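Local structure of hypothetical protein (Exiguobacterium sibiricum, 2HKV) at residues L53-L58 against L86-Q91. The protein is of unknown function but belongs to the DinB superfamily of helical-bundle proteins and holds a nickel ion in the crystal. Sequence-based numbering, arbitrary orientation.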
loop_
_atom_site.group_PDB
_atom_site.type_symbol
_atom_site.label_atom_id
_atom_site.label_comp_id
_atom_site.label_asym_id
_atom_site.label_seq_id
_atom_site.Cartn_x
_atom_site.Cartn_y
_atom_site.Cartn_z
ATOM N N LEU A 53 -2.944 6.804 11.503
ATOM C CA LEU A 53 -3.893 5.838 10.991
ATOM C C LEU A 53 -3.751 4.414 11.566
ATOM O O LEU A 53 -4.724 3.643 11.561
ATOM C CB LEU A 53 -3.930 5.824 9.458
ATOM C CG LEU A 53 -2.749 5.302 8.629
ATOM C CD1 LEU A 53 -2.587 3.708 8.581
ATOM C CD2 LEU A 53 -2.943 5.867 7.197
ATOM N N LEU A 54 -2.546 4.030 11.991
ATOM C CA LEU A 54 -2.370 2.643 12.475
ATOM C C LEU A 54 -3.199 2.448 13.732
ATOM O O LEU A 54 -3.710 1.358 13.956
ATOM C CB LEU A 54 -0.906 2.279 12.713
ATOM C CG LEU A 54 0.017 2.058 11.513
ATOM C CD1 LEU A 54 1.436 1.750 12.032
ATOM C CD2 LEU A 54 -0.495 0.931 10.604
ATOM N N GLU A 55 -3.375 3.506 14.525
ATOM C CA GLU A 55 -4.188 3.436 15.754
ATOM C C GLU A 55 -5.655 3.680 15.426
ATOM O O GLU A 55 -6.524 2.942 15.881
ATOM C CB GLU A 55 -3.626 4.416 16.780
ATOM C CG GLU A 55 -4.434 4.610 18.013
ATOM C CD GLU A 55 -3.735 5.435 19.083
ATOM O OE1 GLU A 55 -2.512 5.723 18.977
ATOM O OE2 GLU A 55 -4.429 5.813 20.058
ATOM N N ALA A 56 -5.925 4.694 14.598
ATOM C CA ALA A 56 -7.273 5.051 14.171
ATOM C C ALA A 56 -7.970 3.831 13.621
ATOM O O ALA A 56 -9.070 3.483 14.050
ATOM C CB ALA A 56 -7.272 6.255 13.109
ATOM N N ASP A 57 -7.325 3.132 12.690
ATOM C CA ASP A 57 -8.009 2.019 12.072
ATOM C C ASP A 57 -8.329 0.938 13.076
ATOM O O ASP A 57 -9.355 0.286 12.958
ATOM C CB ASP A 57 -7.199 1.427 10.906
ATOM C CG ASP A 57 -7.159 2.342 9.664
ATOM O OD1 ASP A 57 -7.547 3.565 9.704
ATOM O OD2 ASP A 57 -6.690 1.858 8.594
ATOM N N LEU A 58 -7.457 0.703 14.040
ATOM C CA LEU A 58 -7.697 -0.376 14.983
ATOM C C LEU A 58 -8.748 0.008 16.004
ATOM O O LEU A 58 -9.479 -0.858 16.456
ATOM C CB LEU A 58 -6.389 -0.837 15.653
ATOM C CG LEU A 58 -5.411 -1.593 14.719
ATOM C CD1 LEU A 58 -4.261 -2.115 15.519
ATOM C CD2 LEU A 58 -6.079 -2.713 13.996
ATOM N N LEU A 86 3.540 9.210 15.070
ATOM C CA LEU A 86 3.727 7.976 14.321
ATOM C C LEU A 86 4.252 6.818 15.241
ATOM O O LEU A 86 3.781 5.645 15.200
ATOM C CB LEU A 86 4.695 8.262 13.168
ATOM C CG LEU A 86 5.125 7.104 12.250
ATOM C CD1 LEU A 86 3.908 6.371 11.640
ATOM C CD2 LEU A 86 6.085 7.677 11.178
ATOM N N ASP A 87 5.229 7.144 16.069
ATOM C CA ASP A 87 5.821 6.164 16.955
ATOM C C ASP A 87 4.808 5.595 17.937
ATOM O O ASP A 87 4.806 4.385 18.236
ATOM C CB ASP A 87 7.002 6.777 17.719
ATOM C CG ASP A 87 8.243 7.041 16.823
ATOM O OD1 ASP A 87 8.198 6.809 15.592
ATOM O OD2 ASP A 87 9.284 7.501 17.363
ATOM N N GLN A 88 3.986 6.484 18.479
ATOM C CA GLN A 88 2.903 6.103 19.358
ATOM C C GLN A 88 1.899 5.185 18.683
ATOM O O GLN A 88 1.497 4.173 19.257
ATOM C CB GLN A 88 2.201 7.364 19.814
ATOM C CG GLN A 88 1.029 7.171 20.705
ATOM C CD GLN A 88 0.482 8.523 21.222
ATOM O OE1 GLN A 88 1.247 9.482 21.482
ATOM N NE2 GLN A 88 -0.848 8.604 21.354
ATOM N N SER A 89 1.498 5.540 17.452
ATOM C CA SER A 89 0.593 4.706 16.650
ATOM C C SER A 89 1.203 3.328 16.353
ATOM O O SER A 89 0.535 2.314 16.435
ATOM C CB SER A 89 0.211 5.419 15.339
ATOM O OG SER A 89 -0.396 6.658 15.654
ATOM N N TRP A 90 2.480 3.312 16.031
ATOM C CA TRP A 90 3.179 2.051 15.723
ATOM C C TRP A 90 3.220 1.144 16.977
ATOM O O TRP A 90 3.075 -0.067 16.882
ATOM C CB TRP A 90 4.572 2.388 15.179
ATOM C CG TRP A 90 5.530 1.315 15.035
ATOM C CD1 TRP A 90 6.820 1.382 15.424
ATOM C CD2 TRP A 90 5.354 0.024 14.431
ATOM N NE1 TRP A 90 7.469 0.227 15.123
ATOM C CE2 TRP A 90 6.591 -0.638 14.527
ATOM C CE3 TRP A 90 4.272 -0.659 13.851
ATOM C CZ2 TRP A 90 6.792 -1.934 14.050
ATOM C CZ3 TRP A 90 4.478 -1.968 13.372
ATOM C CH2 TRP A 90 5.735 -2.585 13.495
ATOM N N GLN A 91 3.403 1.746 18.149
ATOM C CA GLN A 91 3.404 0.983 19.404
ATOM C C GLN A 91 2.028 0.385 19.680
ATOM O O GLN A 91 1.899 -0.755 20.132
ATOM C CB GLN A 91 3.824 1.878 20.576
ATOM C CG GLN A 91 4.059 1.099 21.855
ATOM C CD GLN A 91 5.146 0.050 21.667
ATOM O OE1 GLN A 91 6.278 0.376 21.286
ATOM N NE2 GLN A 91 4.793 -1.218 21.893
HETATM O O HOH W 1 -1.754 5.559 21.720
#
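Ser89 packs against the backbone of helix 43-61 where Leu54 and Glu55 face helix 82-98. The CA atoms of Glu55 and Ser89 come within 5.0 Å, and the axes of 53-58 and 86-91 approach to 7.9 Å at 42°, a close pass that the small serine probably allows. Its CB lies 4.1 Å from Glu55 N, while its single hydroxyl proton is shared between the carbonyl oxygens of Ala51 and Arg85, bifurcated or alternating, so a buried polar group links the two helices.

The apolar part belongs to Leu54. Its CB rests 4.0 Å from Ser89 O, and CD1 reaches Trp90 CE3 at 4.1 Å, approaching the indole obliquely. These two side chains run alongside each other in the same direction, and Val17 of helix 4-26 touches both.

On the other flank the link is polar and indirect. Glu55 is extended, with CG anti to the backbone N (chi1 172°), which carries the carboxylate past Ser89 toward Gln88. A water donates to Glu55 OE1 at 2.9 Å and accepts from Gln88 NE2 at 3.2 Å. Salt bridges to Arg59 and Arg85 hold the same carboxylate and probably offset its buried charge.

This is an interhelical contact within the four-helix bundle typical of the DinB superfamily; it joins helix 82-98 to helix 43-61, which supplies the nickel ligand His49.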